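Local coordinates for protein retinol dehydratase (Spodoptera frugiperda, PDB 1FMJ) that dehydrates retinol, probably through a sulfated intermediate, and binds retinol together with adenosine 3',5'-diphosphate, at residues 49-54 with 107-112; 80-85 with 280-285. All coordinates share one frame; numbering follows the deposited sequence.

Contact 1. Residues 49-54 with 107-112; sequences YLKDAA and DGFMIY
Tyr49, Asp52 and Phe109 make the close part of this contact, where the CZ corner of the Phe109 ring touches both other side chains. Its CZ lies 3.8 Å from Tyr49 CD1 and 3.7 Å from Asp52 CB, both met at a slant to the ring. On one face of the same ring sits Met110 CB, 4.2 Å above the plane and over the centre. That carbon also touches Tyr49 CB at 3.9 Å, and Met110 SD stands 5.0 Å from the centroid of the Tyr49 ring, an oblique Met-aromatic contact. With CG of Tyr49 trans to the backbone N (chi1 -176°), its ring lies where both Phe109 and the sulfur meet it. The Asp52 carboxylate, turned 77° from the Phe109 ring, is tied elsewhere by a hydrogen bond to Ser147 OG. Topologically, the loop leaving edge strand 104-105 of the parallel sulfotransferase sheet packs here on the link between strand 43-46 and helix 53-57. Its 3-10 turn leads to Tyr112, whose side chain lines the retinol pocket. The looser side belongs to exposed Lys51: an extended chain slides past Phe109, with CE at the ring edge, 4.1 Å from CD1. Beyond it, a water bridges the two segments, accepting from Lys51 NZ at 3.1 Å and donating to Tyr112 O at 2.9 Å.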
loop_
_atom_site.group_PDB
_atom_site.type_symbol
_atom_site.label_atom_id
_atom_site.label_comp_id
_atom_site.label_asym_id
_atom_site.label_seq_id
_atom_site.Cartn_x
_atom_site.Cartn_y
_atom_site.Cartn_z
ATOM N N TYR A 49 3.727 -1.646 15.117
ATOM C CA TYR A 49 4.866 -1.737 14.217
ATOM C C TYR A 49 6.181 -1.809 14.979
ATOM O O TYR A 49 7.090 -2.556 14.606
ATOM C CB TYR A 49 4.913 -0.538 13.270
ATOM C CG TYR A 49 6.022 -0.659 12.262
ATOM C CD1 TYR A 49 5.917 -1.541 11.188
ATOM C CD2 TYR A 49 7.218 0.041 12.420
ATOM C CE1 TYR A 49 6.971 -1.733 10.301
ATOM C CE2 TYR A 49 8.291 -0.143 11.528
ATOM C CZ TYR A 49 8.157 -1.034 10.477
ATOM O OH TYR A 49 9.218 -1.259 9.620
ATOM N N LEU A 50 6.269 -1.039 16.059
ATOM C CA LEU A 50 7.478 -0.960 16.868
ATOM C C LEU A 50 8.052 -2.280 17.375
ATOM O O LEU A 50 9.243 -2.360 17.667
ATOM C CB LEU A 50 7.244 -0.011 18.049
ATOM C CG LEU A 50 6.907 1.449 17.720
ATOM C CD1 LEU A 50 6.501 2.185 18.990
ATOM C CD2 LEU A 50 8.099 2.132 17.074
ATOM N N LYS A 51 7.230 -3.317 17.499
ATOM C CA LYS A 51 7.742 -4.599 17.976
ATOM C C LYS A 51 8.558 -5.332 16.900
ATOM O O LYS A 51 9.300 -6.265 17.201
ATOM C CB LYS A 51 6.585 -5.486 18.460
ATOM C CG LYS A 51 5.565 -5.824 17.382
ATOM C CD LYS A 51 4.327 -6.530 17.932
ATOM C CE LYS A 51 3.359 -6.869 16.795
ATOM N NZ LYS A 51 2.079 -7.470 17.262
ATOM N N ASP A 52 8.445 -4.894 15.648
ATOM C CA ASP A 52 9.161 -5.555 14.554
ATOM C C ASP A 52 9.992 -4.594 13.694
ATOM O O ASP A 52 10.589 -5.006 12.697
ATOM C CB ASP A 52 8.137 -6.304 13.690
ATOM C CG ASP A 52 8.773 -7.319 12.749
ATOM O OD1 ASP A 52 9.681 -8.052 13.180
ATOM O OD2 ASP A 52 8.344 -7.406 11.582
ATOM N N ALA A 53 10.048 -3.323 14.083
ATOM C CA ALA A 53 10.792 -2.321 13.309
ATOM C C ALA A 53 12.280 -2.629 13.117
ATOM O O ALA A 53 12.801 -2.535 12.006
ATOM C CB ALA A 53 10.623 -0.941 13.942
ATOM N N ALA A 54 12.962 -2.993 14.197
ATOM C CA ALA A 54 14.388 -3.315 14.123
ATOM C C ALA A 54 14.634 -4.557 13.260
ATOM O O ALA A 54 15.559 -4.585 12.442
ATOM C CB ALA A 54 14.934 -3.532 15.514
ATOM N N ASP A 107 4.333 -5.107 5.896
ATOM C CA ASP A 107 3.795 -4.265 6.955
ATOM C C ASP A 107 2.307 -4.453 7.268
ATOM O O ASP A 107 1.719 -3.657 7.992
ATOM C CB ASP A 107 4.106 -2.783 6.659
ATOM C CG ASP A 107 3.745 -2.361 5.239
ATOM O OD1 ASP A 107 4.136 -3.051 4.275
ATOM O OD2 ASP A 107 3.087 -1.310 5.086
ATOM N N GLY A 108 1.701 -5.510 6.737
ATOM C CA GLY A 108 0.290 -5.746 7.001
ATOM C C GLY A 108 -0.064 -5.956 8.471
ATOM O O GLY A 108 -1.087 -5.473 8.964
ATOM N N PHE A 109 0.789 -6.673 9.187
ATOM C CA PHE A 109 0.530 -6.964 10.590
ATOM C C PHE A 109 0.294 -5.750 11.474
ATOM O O PHE A 109 -0.560 -5.788 12.351
ATOM C CB PHE A 109 1.697 -7.742 11.173
ATOM C CG PHE A 109 2.902 -6.894 11.431
ATOM C CD1 PHE A 109 3.153 -6.392 12.704
ATOM C CD2 PHE A 109 3.758 -6.554 10.395
ATOM C CE1 PHE A 109 4.242 -5.563 12.936
ATOM C CE2 PHE A 109 4.851 -5.722 10.620
ATOM C CZ PHE A 109 5.090 -5.227 11.896
ATOM N N MET A 110 1.041 -4.674 11.241
ATOM C CA MET A 110 0.954 -3.486 12.102
ATOM C C MET A 110 -0.422 -2.894 12.398
ATOM O O MET A 110 -0.604 -2.233 13.426
ATOM C CB MET A 110 1.876 -2.374 11.580
ATOM C CG MET A 110 1.268 -1.457 10.521
ATOM S SD MET A 110 2.273 0.035 10.286
ATOM C CE MET A 110 1.687 0.617 8.668
ATOM N N ILE A 111 -1.399 -3.126 11.531
ATOM C CA ILE A 111 -2.717 -2.547 11.771
ATOM C C ILE A 111 -3.447 -3.267 12.894
ATOM O O ILE A 111 -4.471 -2.794 13.385
ATOM C CB ILE A 111 -3.584 -2.579 10.487
ATOM C CG1 ILE A 111 -4.815 -1.694 10.665
ATOM C CG2 ILE A 111 -3.986 -4.001 10.159
ATOM C CD1 ILE A 111 -5.557 -1.421 9.368
ATOM N N TYR A 112 -2.903 -4.398 13.321
ATOM C CA TYR A 112 -3.535 -5.186 14.380
ATOM C C TYR A 112 -2.766 -5.198 15.691
ATOM O O TYR A 112 -1.572 -5.452 15.710
ATOM C CB TYR A 112 -3.727 -6.627 13.906
ATOM C CG TYR A 112 -4.388 -7.529 14.932
ATOM C CD1 TYR A 112 -5.680 -7.261 15.389
ATOM C CD2 TYR A 112 -3.736 -8.667 15.418
ATOM C CE1 TYR A 112 -6.312 -8.102 16.302
ATOM C CE2 TYR A 112 -4.357 -9.516 16.338
ATOM C CZ TYR A 112 -5.646 -9.225 16.774
ATOM O OH TYR A 112 -6.274 -10.034 17.687
HETATM O O HOH W 1 0.072 -7.748 14.908
#

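Contact 2. Residues 80-85 with 280-285; sequences QELVWL and EHLNFE. With A3P (adenosine-3'-5'-diphosphate), chain G.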
loop_
_atom_site.group_PDB
_atom_site.type_symbol
_atom_site.label_atom_id
_atom_site.label_comp_id
_atom_site.label_asym_id
_atom_site.label_seq_id
_atom_site.Cartn_x
_atom_site.Cartn_y
_atom_site.Cartn_z
ATOM N N GLN A 80 1.617 -5.969 -8.658
ATOM C CA GLN A 80 1.870 -7.295 -8.093
ATOM C C GLN A 80 1.498 -8.391 -9.081
ATOM O O GLN A 80 2.218 -9.370 -9.229
ATOM C CB GLN A 80 1.070 -7.507 -6.813
ATOM C CG GLN A 80 1.632 -6.788 -5.616
ATOM C CD GLN A 80 0.787 -6.984 -4.393
ATOM O OE1 GLN A 80 0.709 -8.083 -3.852
ATOM N NE2 GLN A 80 0.139 -5.917 -3.948
ATOM N N GLU A 81 0.364 -8.221 -9.746
ATOM C CA GLU A 81 -0.107 -9.213 -10.701
ATOM C C GLU A 81 0.808 -9.283 -11.906
ATOM O O GLU A 81 1.198 -10.375 -12.331
ATOM C CB GLU A 81 -1.533 -8.891 -11.144
ATOM C CG GLU A 81 -2.159 -9.954 -12.048
ATOM C CD GLU A 81 -2.516 -11.245 -11.321
ATOM O OE1 GLU A 81 -3.106 -12.136 -11.965
ATOM O OE2 GLU A 81 -2.217 -11.373 -10.114
ATOM N N LEU A 82 1.149 -8.118 -12.457
ATOM C CA LEU A 82 2.035 -8.061 -13.612
ATOM C C LEU A 82 3.361 -8.733 -13.276
ATOM O O LEU A 82 3.823 -9.619 -13.997
ATOM C CB LEU A 82 2.302 -6.607 -14.014
ATOM C CG LEU A 82 1.131 -5.813 -14.581
ATOM C CD1 LEU A 82 1.558 -4.359 -14.814
ATOM C CD2 LEU A 82 0.666 -6.455 -15.874
ATOM N N VAL A 83 3.962 -8.297 -12.171
ATOM C CA VAL A 83 5.241 -8.825 -11.713
ATOM C C VAL A 83 5.217 -10.332 -11.456
ATOM O O VAL A 83 6.187 -11.027 -11.744
ATOM C CB VAL A 83 5.698 -8.104 -10.412
ATOM C CG1 VAL A 83 6.889 -8.824 -9.792
ATOM C CG2 VAL A 83 6.066 -6.659 -10.714
ATOM N N TRP A 84 4.120 -10.847 -10.914
ATOM C CA TRP A 84 4.062 -12.271 -10.628
ATOM C C TRP A 84 3.963 -13.079 -11.904
ATOM O O TRP A 84 4.657 -14.074 -12.066
ATOM C CB TRP A 84 2.873 -12.614 -9.728
ATOM C CG TRP A 84 3.052 -13.914 -8.988
ATOM C CD1 TRP A 84 3.672 -14.095 -7.781
ATOM C CD2 TRP A 84 2.632 -15.214 -9.420
ATOM N NE1 TRP A 84 3.661 -15.426 -7.437
ATOM C CE2 TRP A 84 3.028 -16.135 -8.422
ATOM C CE3 TRP A 84 1.959 -15.692 -10.553
ATOM C CZ2 TRP A 84 2.770 -17.510 -8.520
ATOM C CZ3 TRP A 84 1.703 -17.063 -10.651
ATOM C CH2 TRP A 84 2.109 -17.951 -9.638
ATOM N N LEU A 85 3.094 -12.657 -12.808
ATOM C CA LEU A 85 2.921 -13.378 -14.062
ATOM C C LEU A 85 4.194 -13.372 -14.893
ATOM O O LEU A 85 4.564 -14.391 -15.476
ATOM C CB LEU A 85 1.763 -12.775 -14.866
ATOM C CG LEU A 85 0.384 -13.140 -14.308
ATOM C CD1 LEU A 85 -0.715 -12.305 -14.958
ATOM C CD2 LEU A 85 0.150 -14.632 -14.536
ATOM N N GLU A 280 -4.756 -7.161 -21.473
ATOM C CA GLU A 280 -6.170 -7.492 -21.393
ATOM C C GLU A 280 -6.500 -8.121 -20.044
ATOM O O GLU A 280 -7.603 -7.945 -19.520
ATOM C CB GLU A 280 -6.582 -8.410 -22.552
ATOM C CG GLU A 280 -5.732 -9.655 -22.753
ATOM C CD GLU A 280 -5.978 -10.308 -24.110
ATOM O OE1 GLU A 280 -7.143 -10.651 -24.408
ATOM O OE2 GLU A 280 -5.008 -10.473 -24.880
ATOM N N HIS A 281 -5.531 -8.827 -19.468
ATOM C CA HIS A 281 -5.728 -9.460 -18.166
ATOM C C HIS A 281 -5.918 -8.413 -17.077
ATOM O O HIS A 281 -6.551 -8.677 -16.060
ATOM C CB HIS A 281 -4.527 -10.340 -17.812
ATOM C CG HIS A 281 -4.624 -10.984 -16.461
ATOM N ND1 HIS A 281 -5.530 -11.980 -16.172
ATOM C CD2 HIS A 281 -3.938 -10.756 -15.316
ATOM C CE1 HIS A 281 -5.400 -12.339 -14.908
ATOM N NE2 HIS A 281 -4.441 -11.612 -14.365
ATOM N N LEU A 282 -5.364 -7.223 -17.286
ATOM C CA LEU A 282 -5.483 -6.173 -16.290
ATOM C C LEU A 282 -6.604 -5.201 -16.589
ATOM O O LEU A 282 -6.659 -4.125 -15.996
ATOM C CB LEU A 282 -4.177 -5.385 -16.163
ATOM C CG LEU A 282 -2.891 -6.054 -15.675
ATOM C CD1 LEU A 282 -2.056 -4.978 -14.990
ATOM C CD2 LEU A 282 -3.172 -7.183 -14.700
ATOM N N ASN A 283 -7.485 -5.556 -17.523
ATOM C CA ASN A 283 -8.609 -4.686 -17.852
ATOM C C ASN A 283 -9.345 -4.443 -16.539
ATOM O O ASN A 283 -9.600 -5.386 -15.796
ATOM C CB ASN A 283 -9.528 -5.374 -18.859
ATOM C CG ASN A 283 -10.785 -4.577 -19.136
ATOM O OD1 ASN A 283 -11.723 -4.571 -18.336
ATOM N ND2 ASN A 283 -10.805 -3.891 -20.271
ATOM N N PHE A 284 -9.701 -3.196 -16.256
ATOM C CA PHE A 284 -10.349 -2.894 -14.985
ATOM C C PHE A 284 -11.536 -3.747 -14.598
ATOM O O PHE A 284 -11.600 -4.231 -13.468
ATOM C CB PHE A 284 -10.775 -1.430 -14.892
ATOM C CG PHE A 284 -11.251 -1.045 -13.518
ATOM C CD1 PHE A 284 -10.351 -0.974 -12.455
ATOM C CD2 PHE A 284 -12.599 -0.792 -13.275
ATOM C CE1 PHE A 284 -10.785 -0.658 -11.172
ATOM C CE2 PHE A 284 -13.042 -0.476 -11.995
ATOM C CZ PHE A 284 -12.131 -0.409 -10.940
ATOM N N GLU A 285 -12.487 -3.925 -15.507
ATOM C CA GLU A 285 -13.655 -4.729 -15.177
ATOM C C GLU A 285 -13.291 -6.182 -14.930
ATOM O O GLU A 285 -13.780 -6.780 -13.977
ATOM C CB GLU A 285 -14.723 -4.605 -16.270
ATOM C CG GLU A 285 -15.397 -3.242 -16.264
ATOM C CD GLU A 285 -16.169 -2.986 -14.977
ATOM O OE1 GLU A 285 -16.175 -1.827 -14.495
ATOM O OE2 GLU A 285 -16.779 -3.946 -14.453
HETATM P P1 A3P G . -9.166 3.855 -7.081
HETATM O O1P A3P G . -9.585 3.875 -5.669
HETATM O O2P A3P G . -10.143 3.137 -7.926
HETATM O O3P A3P G . -8.986 5.226 -7.583
HETATM P P2 A3P G . -3.365 -0.286 -4.486
HETATM O O4P A3P G . -3.376 -1.597 -5.154
HETATM O O5P A3P G . -1.981 0.212 -4.335
HETATM O O6P A3P G . -4.044 -0.388 -3.162
HETATM O "O5'" A3P G . -4.160 0.748 -5.378
HETATM C "C5'" A3P G . -5.532 0.567 -5.688
HETATM C "C4'" A3P G . -5.981 1.542 -6.781
HETATM O "O4'" A3P G . -5.674 0.939 -8.070
HETATM C "C3'" A3P G . -7.495 1.762 -6.785
HETATM O "O3'" A3P G . -7.760 3.124 -7.194
HETATM C "C2'" A3P G . -7.950 0.665 -7.727
HETATM O "O2'" A3P G . -9.295 0.697 -8.194
HETATM C "C1'" A3P G . -6.889 0.781 -8.811
HETATM N N9 A3P G . -6.815 -0.414 -9.661
HETATM C C8 A3P G . -6.760 -1.752 -9.300
HETATM N N7 A3P G . -6.696 -2.590 -10.300
HETATM C C5 A3P G . -6.708 -1.764 -11.415
HETATM C C6 A3P G . -6.662 -2.016 -12.831
HETATM N N6 A3P G . -6.589 -3.244 -13.353
HETATM N N1 A3P G . -6.690 -0.925 -13.696
HETATM C C2 A3P G . -6.763 0.353 -13.201
HETATM N N3 A3P G . -6.814 0.718 -11.883
HETATM C C4 A3P G . -6.783 -0.396 -11.040
#
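This is a buried helix-to-turn contact beside the nucleotide site, combining one buried polar bond with leucine packing: helix 76-87 meets the turn that joins helices 272-281 and 284-288. The polar link is a His-carboxylate hydrogen bond. His281 NE2 donates to Glu81 OE1 over 2.8 Å with an N-H...O angle of 160°. The carboxylate and imidazole planes lie 21° apart, and the oxygen sits close to the ring plane and is approached by the N-H on its anti side. A bend at chi2 (72°) brings the Glu81 carboxylate to the imidazole. OE2 forms a salt bridge with Arg102, so both carboxylate oxygens are held and the group's rotation is restricted; the two partners would be expected to stabilise its negative charge. Leu85 CD1 packs obliquely on the imidazole, 3.6 Å from His281 CD2, and Phe92 meets that ring edge-to-face.

Next to this pair, Leu82 and Leu282 cross at a slant, CD1 of Leu282 lying against the CG-CD2 branch of Leu82. The 3.2 Å between Leu82 CD2 and Leu282 CD1 is shorter than usual for carbons, so its exact value is doubtful. Leu282, already out of helical geometry, offers its backbone O to the adenine: N6 of adenosine-3'-5'-diphosphate donates to it at 2.8 Å in a nearly straight bond. Phe284 turns an edge to the adenine face, its CD1 3.9 Å from C6. Thr76 and Thr77, at the start of the same helix 76-87, also bind the nucleotide, as expected for the P-loop-like cofactor site of sulfotransferases.

Both contacts are largely buried, yet they lie on opposite sides of the chain's centre, their own centres about 28 Å apart and their nearest atoms about 10 Å. No helix or strand is common to them. Contact 1 joins an N-terminal link to a loop after the edge of the parallel sheet, and reaches exposed Lys51 and a water; contact 2 joins helix 76-87 to the end of helix 272-281 and the turn after it, within the sulfotransferase domain, and each of its touching residues is buried. The chemistry follows: aromatic and sulfur packing with a water bridge in the first, a direct His-carboxylate bond and leucines in the second. Each adjoins a different ligand, retinol at 107-112 and the nucleotide at 280-285.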